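Local structure of 2-keto acid:ferredoxin oxidoreductase subunit alpha (Pyrococcus furiosus, 1YD7) at residues F13-V17 / R31-L35; I23-E27 / E188-M192; L152-P157 / T179-L184; A36-A42 / A88-A93; S84-K89 / I206-K210. The protein probably serves as the alpha subunit of a heterotetrameric enzyme that oxidises 2-oxoglutarate with CoA to succinyl-CoA and CO2, passing the electrons to ferredoxin. One frame throughout, in Å; residues are numbered along the deposited sequence.

Interaction 1. Residues F13-V17 / R31-L35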
# COMPACT_ATOMS: atom_id res chain seq x y z
N PHE A 13 -4.49 -2.67 -17.27
CA PHE A 13 -4.77 -1.96 -16.00
C PHE A 13 -6.07 -1.14 -16.04
O PHE A 13 -6.49 -0.67 -17.08
CB PHE A 13 -3.56 -1.12 -15.56
CG PHE A 13 -2.35 -1.94 -15.15
CD1 PHE A 13 -2.19 -2.38 -13.84
CD2 PHE A 13 -1.38 -2.29 -16.08
CE1 PHE A 13 -1.06 -3.12 -13.46
CE2 PHE A 13 -0.25 -3.03 -15.72
CZ PHE A 13 -0.09 -3.44 -14.41
N PRO A 14 -6.73 -1.01 -14.88
CA PRO A 14 -8.04 -0.36 -14.80
C PRO A 14 -7.98 1.16 -14.64
O PRO A 14 -9.02 1.80 -14.53
CB PRO A 14 -8.66 -0.99 -13.55
CG PRO A 14 -7.47 -1.28 -12.69
CD PRO A 14 -6.29 -1.51 -13.56
N PHE A 15 -6.78 1.70 -14.63
CA PHE A 15 -6.55 3.13 -14.58
C PHE A 15 -5.52 3.49 -15.65
O PHE A 15 -4.77 2.62 -16.10
CB PHE A 15 -6.05 3.58 -13.21
CG PHE A 15 -4.99 2.70 -12.62
CD1 PHE A 15 -3.65 2.84 -13.00
CD2 PHE A 15 -5.32 1.75 -11.66
CE1 PHE A 15 -2.68 2.02 -12.44
CE2 PHE A 15 -4.35 0.92 -11.11
CZ PHE A 15 -3.03 1.06 -11.49
N PRO A 16 -5.50 4.77 -16.08
CA PRO A 16 -4.53 5.20 -17.10
C PRO A 16 -3.08 5.10 -16.62
O PRO A 16 -2.75 5.49 -15.49
CB PRO A 16 -4.93 6.67 -17.37
CG PRO A 16 -6.32 6.81 -16.87
CD PRO A 16 -6.40 5.87 -15.70
N VAL A 17 -2.23 4.59 -17.51
CA VAL A 17 -0.81 4.40 -17.23
C VAL A 17 -0.00 4.89 -18.44
O VAL A 17 -0.51 4.94 -19.54
CB VAL A 17 -0.46 2.90 -16.95
CG1 VAL A 17 -1.25 2.38 -15.77
CG2 VAL A 17 -0.70 2.03 -18.20
N ARG A 31 -2.58 3.18 -7.12
CA ARG A 31 -2.02 2.90 -8.43
C ARG A 31 -0.62 2.30 -8.35
O ARG A 31 -0.29 1.40 -9.12
CB ARG A 31 -1.98 4.16 -9.28
CG ARG A 31 -3.33 4.65 -9.66
CD ARG A 31 -3.27 5.72 -10.78
NE ARG A 31 -4.58 6.37 -10.95
CZ ARG A 31 -4.93 7.13 -11.99
NH1 ARG A 31 -4.12 7.31 -13.03
NH2 ARG A 31 -6.13 7.69 -12.00
N ALA A 32 0.21 2.86 -7.48
CA ALA A 32 1.56 2.36 -7.25
C ALA A 32 1.56 0.92 -6.72
O ALA A 32 2.32 0.08 -7.20
CB ALA A 32 2.30 3.26 -6.27
N ALA A 33 0.72 0.66 -5.73
CA ALA A 33 0.61 -0.66 -5.12
C ALA A 33 0.28 -1.69 -6.18
O ALA A 33 0.98 -2.68 -6.33
CB ALA A 33 -0.41 -0.64 -4.01
N ILE A 34 -0.73 -1.40 -7.00
CA ILE A 34 -1.14 -2.26 -8.09
C ILE A 34 -0.10 -2.42 -9.18
O ILE A 34 0.12 -3.54 -9.68
CB ILE A 34 -2.48 -1.78 -8.66
CG1 ILE A 34 -3.57 -2.09 -7.63
CG2 ILE A 34 -2.76 -2.43 -9.98
CD1 ILE A 34 -4.93 -1.67 -8.00
N LEU A 35 0.54 -1.33 -9.57
CA LEU A 35 1.61 -1.43 -10.57
C LEU A 35 2.78 -2.24 -10.01
O LEU A 35 3.48 -2.89 -10.77
CB LEU A 35 2.09 -0.04 -11.05
CG LEU A 35 1.18 0.67 -12.07
CD1 LEU A 35 1.40 2.18 -12.02
CD2 LEU A 35 1.40 0.13 -13.50

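Interaction 2. Residues I23-E27 / E188-M192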
# COMPACT_ATOMS: atom_id res chain seq x y z
N ILE A 23 -4.03 13.65 -9.76
CA ILE A 23 -4.62 12.68 -8.84
C ILE A 23 -4.27 13.03 -7.43
O ILE A 23 -3.37 13.82 -7.22
CB ILE A 23 -4.17 11.23 -9.13
CG1 ILE A 23 -2.65 11.08 -9.01
CG2 ILE A 23 -4.59 10.81 -10.53
CD1 ILE A 23 -2.17 9.69 -9.23
N GLN A 24 -4.99 12.45 -6.48
CA GLN A 24 -4.72 12.68 -5.08
C GLN A 24 -3.76 11.62 -4.53
O GLN A 24 -3.49 10.62 -5.20
CB GLN A 24 -6.02 12.71 -4.28
CG GLN A 24 -6.87 13.96 -4.58
CD GLN A 24 -8.17 13.96 -3.83
OE1 GLN A 24 -9.02 13.12 -4.06
NE2 GLN A 24 -8.31 14.89 -2.91
N GLY A 25 -3.24 11.88 -3.33
CA GLY A 25 -2.21 11.08 -2.71
C GLY A 25 -2.65 9.62 -2.51
O GLY A 25 -1.87 8.71 -2.79
N ASP A 26 -3.88 9.41 -2.04
CA ASP A 26 -4.42 8.07 -1.84
C ASP A 26 -4.51 7.25 -3.13
O ASP A 26 -4.22 6.04 -3.13
CB ASP A 26 -5.80 8.14 -1.18
CG ASP A 26 -5.71 8.45 0.28
OD1 ASP A 26 -4.65 8.15 0.87
OD2 ASP A 26 -6.68 9.01 0.84
N GLU A 27 -4.91 7.92 -4.21
CA GLU A 27 -5.01 7.33 -5.54
C GLU A 27 -3.66 6.99 -6.08
O GLU A 27 -3.52 6.03 -6.82
CB GLU A 27 -5.70 8.32 -6.49
CG GLU A 27 -5.84 7.85 -7.95
CD GLU A 27 -6.85 6.71 -8.15
OE1 GLU A 27 -7.71 6.46 -7.26
OE2 GLU A 27 -6.82 6.11 -9.25
N GLU A 188 -3.68 14.90 4.86
CA GLU A 188 -3.27 16.06 4.06
C GLU A 188 -2.65 15.58 2.76
O GLU A 188 -3.11 15.93 1.67
CB GLU A 188 -2.26 16.95 4.83
CG GLU A 188 -2.43 18.44 4.60
CD GLU A 188 -1.11 19.23 4.56
OE1 GLU A 188 -0.21 18.92 5.37
OE2 GLU A 188 -0.98 20.17 3.73
N VAL A 189 -1.62 14.75 2.88
CA VAL A 189 -0.99 14.13 1.71
C VAL A 189 -2.00 13.33 0.89
O VAL A 189 -1.99 13.40 -0.34
CB VAL A 189 0.19 13.24 2.12
CG1 VAL A 189 0.70 12.46 0.93
CG2 VAL A 189 1.31 14.09 2.69
N GLY A 190 -2.86 12.57 1.56
CA GLY A 190 -3.84 11.76 0.88
C GLY A 190 -4.79 12.52 -0.02
O GLY A 190 -5.25 11.97 -1.03
N HIS A 191 -5.08 13.77 0.35
CA HIS A 191 -6.06 14.59 -0.38
C HIS A 191 -5.47 15.70 -1.22
O HIS A 191 -6.20 16.31 -2.00
CB HIS A 191 -7.13 15.11 0.58
CG HIS A 191 -7.91 14.02 1.23
ND1 HIS A 191 -7.45 13.36 2.36
CD2 HIS A 191 -9.08 13.43 0.91
CE1 HIS A 191 -8.32 12.44 2.70
NE2 HIS A 191 -9.32 12.45 1.83
N MSE A 192 -4.16 15.93 -1.11
CA MSE A 192 -3.45 16.79 -2.05
C MSE A 192 -3.65 16.26 -3.43
O MSE A 192 -3.77 15.04 -3.59
CB MSE A 192 -1.95 16.76 -1.84
CG MSE A 192 -1.49 17.25 -0.54
SE MSE A 192 0.44 17.45 -0.55
CE MSE A 192 0.54 17.80 1.34

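Interaction 3. Residues L152-P157 / T179-L184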
# COMPACT_ATOMS: atom_id res chain seq x y z
N LEU A 152 12.06 -0.63 12.30
CA LEU A 152 11.32 -0.87 11.08
C LEU A 152 11.79 0.09 10.00
O LEU A 152 12.24 1.21 10.28
CB LEU A 152 9.83 -0.68 11.33
CG LEU A 152 9.23 -1.66 12.34
CD1 LEU A 152 7.93 -1.15 12.91
CD2 LEU A 152 9.03 -3.04 11.69
N ILE A 153 11.70 -0.37 8.76
CA ILE A 153 11.87 0.47 7.61
C ILE A 153 10.56 1.28 7.46
O ILE A 153 9.46 0.71 7.48
CB ILE A 153 12.14 -0.34 6.34
CG1 ILE A 153 13.41 -1.20 6.50
CG2 ILE A 153 12.25 0.59 5.16
CD1 ILE A 153 13.60 -2.28 5.39
N VAL A 154 10.69 2.60 7.34
CA VAL A 154 9.56 3.52 7.28
C VAL A 154 9.79 4.57 6.21
O VAL A 154 10.84 5.19 6.20
CB VAL A 154 9.35 4.23 8.63
CG1 VAL A 154 8.09 5.14 8.57
CG2 VAL A 154 9.20 3.22 9.74
N LEU A 155 8.83 4.75 5.31
CA LEU A 155 8.86 5.83 4.32
C LEU A 155 7.67 6.76 4.61
O LEU A 155 6.54 6.30 4.85
CB LEU A 155 8.73 5.29 2.90
CG LEU A 155 9.83 4.37 2.33
CD1 LEU A 155 9.61 2.97 2.78
CD2 LEU A 155 9.86 4.41 0.81
N SER A 156 7.94 8.06 4.55
CA SER A 156 6.98 9.12 4.90
C SER A 156 6.86 10.13 3.76
O SER A 156 7.63 11.09 3.75
CB SER A 156 7.45 9.86 6.14
OG SER A 156 7.08 9.17 7.31
N PRO A 157 5.93 9.91 2.81
CA PRO A 157 5.78 10.85 1.69
C PRO A 157 5.14 12.18 2.14
O PRO A 157 4.31 12.21 3.05
CB PRO A 157 4.87 10.10 0.72
CG PRO A 157 4.06 9.19 1.58
CD PRO A 157 4.95 8.81 2.73
N THR A 179 10.52 -8.40 4.68
CA THR A 179 10.24 -7.74 5.94
C THR A 179 9.06 -6.77 5.81
O THR A 179 8.75 -6.32 4.71
CB THR A 179 11.54 -7.06 6.43
OG1 THR A 179 11.46 -6.81 7.83
CG2 THR A 179 11.79 -5.74 5.68
N PRO A 180 8.40 -6.45 6.92
CA PRO A 180 7.38 -5.39 6.88
C PRO A 180 7.99 -4.00 6.57
O PRO A 180 9.05 -3.66 7.10
CB PRO A 180 6.80 -5.40 8.28
CG PRO A 180 7.34 -6.61 8.98
CD PRO A 180 8.55 -7.04 8.26
N VAL A 181 7.35 -3.25 5.67
CA VAL A 181 7.69 -1.85 5.43
C VAL A 181 6.48 -0.95 5.67
O VAL A 181 5.37 -1.24 5.23
CB VAL A 181 8.30 -1.64 4.05
CG1 VAL A 181 8.71 -0.18 3.82
CG2 VAL A 181 9.50 -2.54 3.87
N ILE A 182 6.70 0.14 6.41
CA ILE A 182 5.65 1.05 6.82
C ILE A 182 5.64 2.25 5.89
O ILE A 182 6.64 2.92 5.74
CB ILE A 182 5.88 1.54 8.27
CG1 ILE A 182 6.16 0.36 9.19
CG2 ILE A 182 4.66 2.37 8.80
CD1 ILE A 182 5.09 -0.64 9.24
N LEU A 183 4.50 2.50 5.24
CA LEU A 183 4.28 3.77 4.51
C LEU A 183 3.46 4.64 5.46
O LEU A 183 2.32 4.33 5.76
CB LEU A 183 3.59 3.58 3.16
CG LEU A 183 3.62 4.83 2.26
CD1 LEU A 183 4.90 4.95 1.45
CD2 LEU A 183 2.43 4.82 1.33
N LEU A 184 4.10 5.68 5.99
CA LEU A 184 3.51 6.53 7.01
C LEU A 184 3.01 7.79 6.31
O LEU A 184 3.81 8.55 5.76
CB LEU A 184 4.55 6.86 8.07
CG LEU A 184 4.15 7.84 9.18
CD1 LEU A 184 2.92 7.36 9.93
CD2 LEU A 184 5.31 8.05 10.14
O HOH W 1 11.25 -3.16 8.67

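Interaction 4. Residues A36-A42 / A88-A93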
# COMPACT_ATOMS: atom_id res chain seq x y z
N ALA A 36 2.99 -2.17 -8.70
CA ALA A 36 4.07 -2.91 -8.05
C ALA A 36 3.78 -4.42 -7.89
O ALA A 36 4.68 -5.17 -7.55
CB ALA A 36 4.38 -2.32 -6.69
N GLY A 37 2.53 -4.82 -8.10
CA GLY A 37 2.13 -6.24 -8.13
C GLY A 37 1.33 -6.67 -6.92
O GLY A 37 1.11 -7.85 -6.73
N CYS A 38 0.91 -5.72 -6.08
CA CYS A 38 0.02 -6.04 -4.98
C CYS A 38 -1.31 -6.60 -5.52
O CYS A 38 -1.96 -5.98 -6.37
CB CYS A 38 -0.28 -4.81 -4.15
SG CYS A 38 -1.30 -5.09 -2.71
N ARG A 39 -1.68 -7.78 -5.01
CA ARG A 39 -2.93 -8.42 -5.35
C ARG A 39 -3.73 -8.82 -4.13
O ARG A 39 -4.77 -9.40 -4.26
CB ARG A 39 -2.69 -9.62 -6.26
CG ARG A 39 -2.13 -9.23 -7.62
CD ARG A 39 -3.09 -8.28 -8.37
NE ARG A 39 -2.60 -7.91 -9.71
CZ ARG A 39 -1.79 -6.88 -9.98
NH1 ARG A 39 -1.35 -6.07 -9.04
NH2 ARG A 39 -1.44 -6.65 -11.23
N PHE A 40 -3.29 -8.41 -2.95
CA PHE A 40 -4.05 -8.67 -1.79
C PHE A 40 -4.06 -7.45 -0.89
O PHE A 40 -2.98 -6.95 -0.53
CB PHE A 40 -3.46 -9.86 -1.00
CG PHE A 40 -4.26 -10.22 0.18
CD1 PHE A 40 -5.25 -11.19 0.09
CD2 PHE A 40 -4.09 -9.54 1.37
CE1 PHE A 40 -6.03 -11.51 1.20
CE2 PHE A 40 -4.90 -9.83 2.48
CZ PHE A 40 -5.85 -10.83 2.40
N TYR A 41 -5.25 -7.02 -0.48
CA TYR A 41 -5.41 -5.86 0.40
C TYR A 41 -6.43 -6.19 1.47
O TYR A 41 -7.53 -6.69 1.17
CB TYR A 41 -5.86 -4.61 -0.41
CG TYR A 41 -6.09 -3.35 0.42
CD1 TYR A 41 -5.10 -2.39 0.56
CD2 TYR A 41 -7.28 -3.13 1.06
CE1 TYR A 41 -5.30 -1.24 1.31
CE2 TYR A 41 -7.48 -2.00 1.84
CZ TYR A 41 -6.49 -1.05 1.95
OH TYR A 41 -6.70 0.09 2.69
N ALA A 42 -6.10 -5.93 2.73
CA ALA A 42 -7.05 -6.13 3.81
C ALA A 42 -7.15 -4.86 4.63
O ALA A 42 -6.13 -4.24 4.99
CB ALA A 42 -6.65 -7.31 4.68
N ALA A 88 1.45 -14.13 -1.88
CA ALA A 88 0.92 -12.87 -2.43
C ALA A 88 1.78 -11.65 -2.05
O ALA A 88 2.42 -11.64 -0.99
CB ALA A 88 -0.52 -12.66 -1.89
N LYS A 89 1.76 -10.62 -2.89
CA LYS A 89 2.20 -9.28 -2.43
C LYS A 89 1.03 -8.61 -1.75
O LYS A 89 0.00 -8.37 -2.37
CB LYS A 89 2.66 -8.42 -3.59
CG LYS A 89 3.99 -8.79 -4.16
CD LYS A 89 4.55 -7.59 -4.97
CE LYS A 89 5.81 -7.94 -5.68
NZ LYS A 89 6.41 -6.79 -6.33
N ALA A 90 1.18 -8.33 -0.46
CA ALA A 90 0.06 -7.98 0.41
C ALA A 90 0.28 -6.66 1.09
O ALA A 90 1.44 -6.26 1.33
CB ALA A 90 -0.14 -9.05 1.49
N MSE A 91 -0.83 -5.98 1.37
CA MSE A 91 -0.83 -4.74 2.12
C MSE A 91 -2.08 -4.61 2.99
O MSE A 91 -3.08 -5.28 2.77
CB MSE A 91 -0.61 -3.52 1.21
CG MSE A 91 -1.82 -2.83 0.64
SE MSE A 91 -1.51 -1.00 -0.22
CE MSE A 91 -0.02 -0.32 0.58
N THR A 92 -1.97 -3.79 4.02
CA THR A 92 -3.11 -3.38 4.82
C THR A 92 -2.94 -1.90 5.11
O THR A 92 -1.85 -1.35 4.92
CB THR A 92 -3.24 -4.23 6.13
OG1 THR A 92 -4.33 -3.74 6.92
CG2 THR A 92 -1.94 -4.21 6.96
N ALA A 93 -4.02 -1.25 5.55
CA ALA A 93 -4.05 0.18 5.86
C ALA A 93 -4.77 0.45 7.16
O ALA A 93 -5.86 -0.04 7.37
CB ALA A 93 -4.69 0.97 4.73

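Interaction 5. Residues S84-K89 / I206-K210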
# COMPACT_ATOMS: atom_id res chain seq x y z
N SER A 84 0.60 -13.22 2.47
CA SER A 84 2.02 -13.11 2.08
C SER A 84 2.75 -14.46 2.15
O SER A 84 3.46 -14.88 1.22
CB SER A 84 2.78 -12.12 2.97
OG SER A 84 4.15 -12.09 2.59
N TRP A 85 2.60 -15.15 3.26
CA TRP A 85 3.21 -16.48 3.38
C TRP A 85 2.69 -17.45 2.34
O TRP A 85 3.40 -18.32 1.86
CB TRP A 85 2.98 -17.03 4.77
CG TRP A 85 3.88 -16.41 5.75
CD1 TRP A 85 3.55 -15.55 6.73
CD2 TRP A 85 5.29 -16.63 5.87
NE1 TRP A 85 4.66 -15.21 7.46
CE2 TRP A 85 5.74 -15.87 6.95
CE3 TRP A 85 6.22 -17.42 5.16
CZ2 TRP A 85 7.09 -15.85 7.35
CZ3 TRP A 85 7.55 -17.40 5.55
CH2 TRP A 85 7.97 -16.62 6.63
N ALA A 86 1.44 -17.24 1.95
CA ALA A 86 0.87 -18.03 0.89
C ALA A 86 1.35 -17.58 -0.48
O ALA A 86 0.97 -18.18 -1.48
CB ALA A 86 -0.68 -18.00 1.00
N GLY A 87 2.20 -16.54 -0.56
CA GLY A 87 2.83 -16.17 -1.84
C GLY A 87 2.35 -14.88 -2.52
O GLY A 87 2.81 -14.55 -3.60
N ALA A 88 1.45 -14.13 -1.88
CA ALA A 88 0.92 -12.87 -2.43
C ALA A 88 1.78 -11.65 -2.05
O ALA A 88 2.42 -11.64 -0.99
CB ALA A 88 -0.52 -12.66 -1.89
N LYS A 89 1.76 -10.62 -2.89
CA LYS A 89 2.20 -9.28 -2.43
C LYS A 89 1.03 -8.61 -1.75
O LYS A 89 0.00 -8.37 -2.37
CB LYS A 89 2.66 -8.42 -3.59
CG LYS A 89 3.99 -8.79 -4.16
CD LYS A 89 4.55 -7.59 -4.97
CE LYS A 89 5.81 -7.94 -5.68
NZ LYS A 89 6.41 -6.79 -6.33
N ILE A 206 10.71 -3.46 -10.49
CA ILE A 206 10.10 -4.23 -9.41
C ILE A 206 11.06 -5.33 -8.91
O ILE A 206 11.56 -6.11 -9.70
CB ILE A 206 8.77 -4.88 -9.87
CG1 ILE A 206 7.78 -3.82 -10.37
CG2 ILE A 206 8.15 -5.67 -8.75
CD1 ILE A 206 7.55 -2.69 -9.42
N ILE A 207 11.31 -5.36 -7.60
CA ILE A 207 12.00 -6.48 -6.97
C ILE A 207 10.98 -7.48 -6.39
O ILE A 207 10.03 -7.08 -5.71
CB ILE A 207 12.90 -6.02 -5.82
CG1 ILE A 207 13.93 -4.99 -6.29
CG2 ILE A 207 13.64 -7.23 -5.18
CD1 ILE A 207 14.80 -4.45 -5.16
N ASN A 208 11.19 -8.77 -6.66
CA ASN A 208 10.38 -9.84 -6.08
C ASN A 208 11.19 -10.70 -5.09
O ASN A 208 12.39 -10.86 -5.25
CB ASN A 208 9.76 -10.67 -7.19
CG ASN A 208 8.73 -9.88 -7.97
OD1 ASN A 208 7.81 -9.30 -7.39
ND2 ASN A 208 8.89 -9.85 -9.30
N ARG A 209 10.54 -11.18 -4.04
CA ARG A 209 11.23 -11.92 -2.96
C ARG A 209 12.02 -13.14 -3.49
O ARG A 209 11.60 -13.80 -4.47
CB ARG A 209 10.24 -12.40 -1.90
CG ARG A 209 9.22 -13.44 -2.49
CD ARG A 209 8.08 -13.68 -1.51
NE ARG A 209 7.17 -12.53 -1.50
CZ ARG A 209 5.99 -12.51 -0.90
NH1 ARG A 209 5.54 -13.58 -0.26
NH2 ARG A 209 5.24 -11.41 -0.97
N LYS A 210 13.14 -13.44 -2.85
CA LYS A 210 13.97 -14.59 -3.22
C LYS A 210 13.27 -15.88 -2.84
O LYS A 210 12.93 -16.06 -1.68
CB LYS A 210 15.34 -14.51 -2.54
O HOH W 2 7.95 -5.17 -5.02

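Interaction 1. Residues F13-V17 / R31-L35
Phe15 lies flat over the side chain of Arg31, a CH-pi contact that lays the loop 13-17, which leads into strand 19-24, across helix 25-36 of a protein whose sequence family is that of thiamine diphosphate-binding oxidoreductases. The evidence is the place of Arg31 CG, 3.7 Å from the centroid of the Phe15 ring and only 7° off its normal. From CG to NE the arginine chain is extended, and it runs antiparallel to the Phe15 side chain until one face of its guanidinium covers Phe15 CB. The guanidinium is turned only 23° from the ring. Salt bridges from NE to Glu27 and from NH1 to Asp21 fix the charged end. With CG set between the backbone N and the carbonyl carbon (chi1 44°), the Phe15 ring also presents its edge to the next helical turn: CZ lies 3.8 Å from Ile34 CG2, and CE1 is 4.1 Å from Leu35 CG. Replacing Phe15 by a serine would probably leave the Arg31 methylenes without their aromatic cover and open a gap beside Ile34 and Leu35. Leu35 reaches a second ring as well, since its CD2 sits over one face of Phe13, 4.1 Å from the ring centroid.

Interaction 2. Residues I23-E27 / E188-M192
Gln24 and His191 meet where a strand-to-helix junction abuts the C-terminal end of another helix: strand 19-24 passes into helix 25-36, with Gln24 as N-cap, against the last turn of helix 187-191. Carbonyl oxygens of that last turn and of Met192 serve as acceptors for the junction. Gln24 NE2 gives a bond of 2.7 Å to His191 O, with an N-H...O angle of 158° and the acceptor close to the amide plane. The glutamine chain, extended beyond CG, carries the amide this far. Asp26 N donates to Gly190 O at 3.1 Å, nearly straight at 166°, in the carbonyl plane and on a lone pair. Gly25 N makes a weak bond of 3.2 Å to Met192 O, the same oxygen that Gln24 CA approaches to 2.9 Å. Backbones can close in this far because Gly25 lacks a side chain: a beta carbon there would collide with Val189 O. Asp26 OD2 is satisfied by Glu51 N and His191 NE2 by Glu51 OE2, while His191 ND1 turns back to Ala187 O in its own helix. Over one face of the imidazole stands Asp26 OD2, 4.2 Å from His191 CE1.

Interaction 3. Residues L152-P157 / T179-L184
Leu155 keeps CG beside its backbone N (chi1 -64°) and Val181 swings CG1 to the side away from its own (chi1 -178°), and these two settings bring Leu155 CD1 against Val181 CG1. At 3.4 Å this carbon pair is closer than two methyls normally approach, so packing is close on this face of the sheet. Ile153 CG2 meets the same Val181 CG1 at 3.9 Å, so the one valine methyl touches two side chains of the neighbouring strand. On the reverse face Val154 spans two residues of the other strand, its CG2 turned to Ile182 CB and its CG1 lying 4.0 Å from Leu184 CB.

Main-chain bonds show the strands to be parallel and set the register, pairing Val154 with Ile182 and Leu155 with Leu183. Ile182 N donates to Ile153 O at 3.0 Å, Leu155 N to Ile182 O at 2.9 Å, and Leu184 N to Leu155 O at 2.8 Å. The strands run 25° apart, and near Pro180 a water takes over the link: it accepts from Ile153 N and donates to Pro180 O at 2.7 Å.

Strand 153-155, helix 160-177 and strand 180-185 form a beta-alpha-beta unit. The helix covers the face of Leu155, Val181 and Leu183 through Phe166, Ser174 and Thr167. Strand 153-155 is outermost in this chain, whereas 180-185 is bonded along its other edge to strand 116-121.

Interaction 4. Residues A36-A42 / A88-A93
Tyr41 and Met91, the latter a selenomethionine, make the tight part of this contact between neighbouring parallel strands. Met91 CG comes within 3.3 Å of Tyr41 CD1, and its selenium stands at the ring edge, in the ring plane, 5.1 Å from the centroid: a Met-aromatic contact. Beyond it Ala93 CB crowds the hydroxyl, 3.0 Å from Tyr41 OH, an oxygen buried with no polar partner in the model. Main-chain bonds fix the register here, Met91 N to Phe40 O and Ala42 N to Met91 O, and Thr92 OG1 adds a bond of 2.7 Å to Ala42 O.

Toward the partly exposed end some spacings widen. Phe40 CB and Ala88 CB are 4.2 Å apart, and Lys89 O takes a bond of 3.2 Å from Arg39 N beside a weak one from Phe40 N. The Lys89 side chain, by contrast, fits closely: extended beyond CG, it carries NZ to Ala36 O at 2.7 Å, nearly in line with the carbonyl (169°). That oxygen lies at the end of helix 25-36, just before the Schellman turn at Gly37. A serine in place of Lys89 would probably leave Ala36 O without this charged donor at the helix end.

Strand 40-43 is hydrogen-bonded on its other edge to strand 66-69, and 90-95 to 116-121. Helix 73-85 packs on the face of Phe40, Ala90 and Thr92, while helix 52-59 covers Tyr41 and Cys38.

Interaction 5. Residues S84-K89 / I206-K210
Ser84, in the last turn of helix 73-85, offers its carbonyl oxygen to Arg209, whose NH1 donates to Ser84 O at 2.9 Å. The bond is bent, 137° at the hydrogen, and approaches from above the carbonyl plane, although the oxygen lies in the plane of the guanidinium. Gly87 N reaches the same oxygen at 2.7 Å from the opposite face, so two donors grip it. The hydroxyl of Ser84 has its own partner, Pro115 O. At Gly87 the chain leaves the helix with positive phi (108°), where any side chain would jam against the preceding carbonyl; its CA lies 4.1 Å from Arg209 NH1. Ala88 then turns its carbonyl to the other guanidinium nitrogen, and NH2 donates to Ala88 O at 2.8 Å. Here the acceptor is tilted from the guanidinium plane, and NH2 also forms a salt bridge with Glu175. A bend at chi3 (74°) lets the arginine tip settle between these acceptors.

Lys89 closes the segment. Besides its bond to Ala36 O, its NZ donates to a water at 2.6 Å that in turn donates to Ile207 O at 2.9 Å. Asn208 OD1 and Ile206 CG2 lie near the ammonium end, OD1 being 3.1 Å from Lys89 NZ.

Arg209 thus bonds one carbonyl of the last helical turn, Ser84 O, and one just beyond it, Ala88 O, where its positive charge probably suits the helix dipole; the turn itself, with positive phi at Gly87 and two bonds back into the last turn, is a Schellman motif.

In the fold
Helix 25-36 joins interactions 1 and 2, whose centres lie about 15 Å apart and which touch where Arg31 NH2 packs 3.8 Å from Ile23 CG2. The helix then runs into interaction 4, reached from interaction 1 by a probable hydrogen bond of 3.0 Å between Arg39 NH1 and Ile34 O. Interactions 4 and 5 share Ala88 and Lys89, with centres about 10 Å apart. Interaction 3 belongs to the same parallel sheet as interaction 4, about 14 Å away between centres, and touches interaction 2 through Val189 CG2 and Pro157 O. Interactions 2 and 5 lie on opposite sides of the chain's centre, with centres about 27 Å apart.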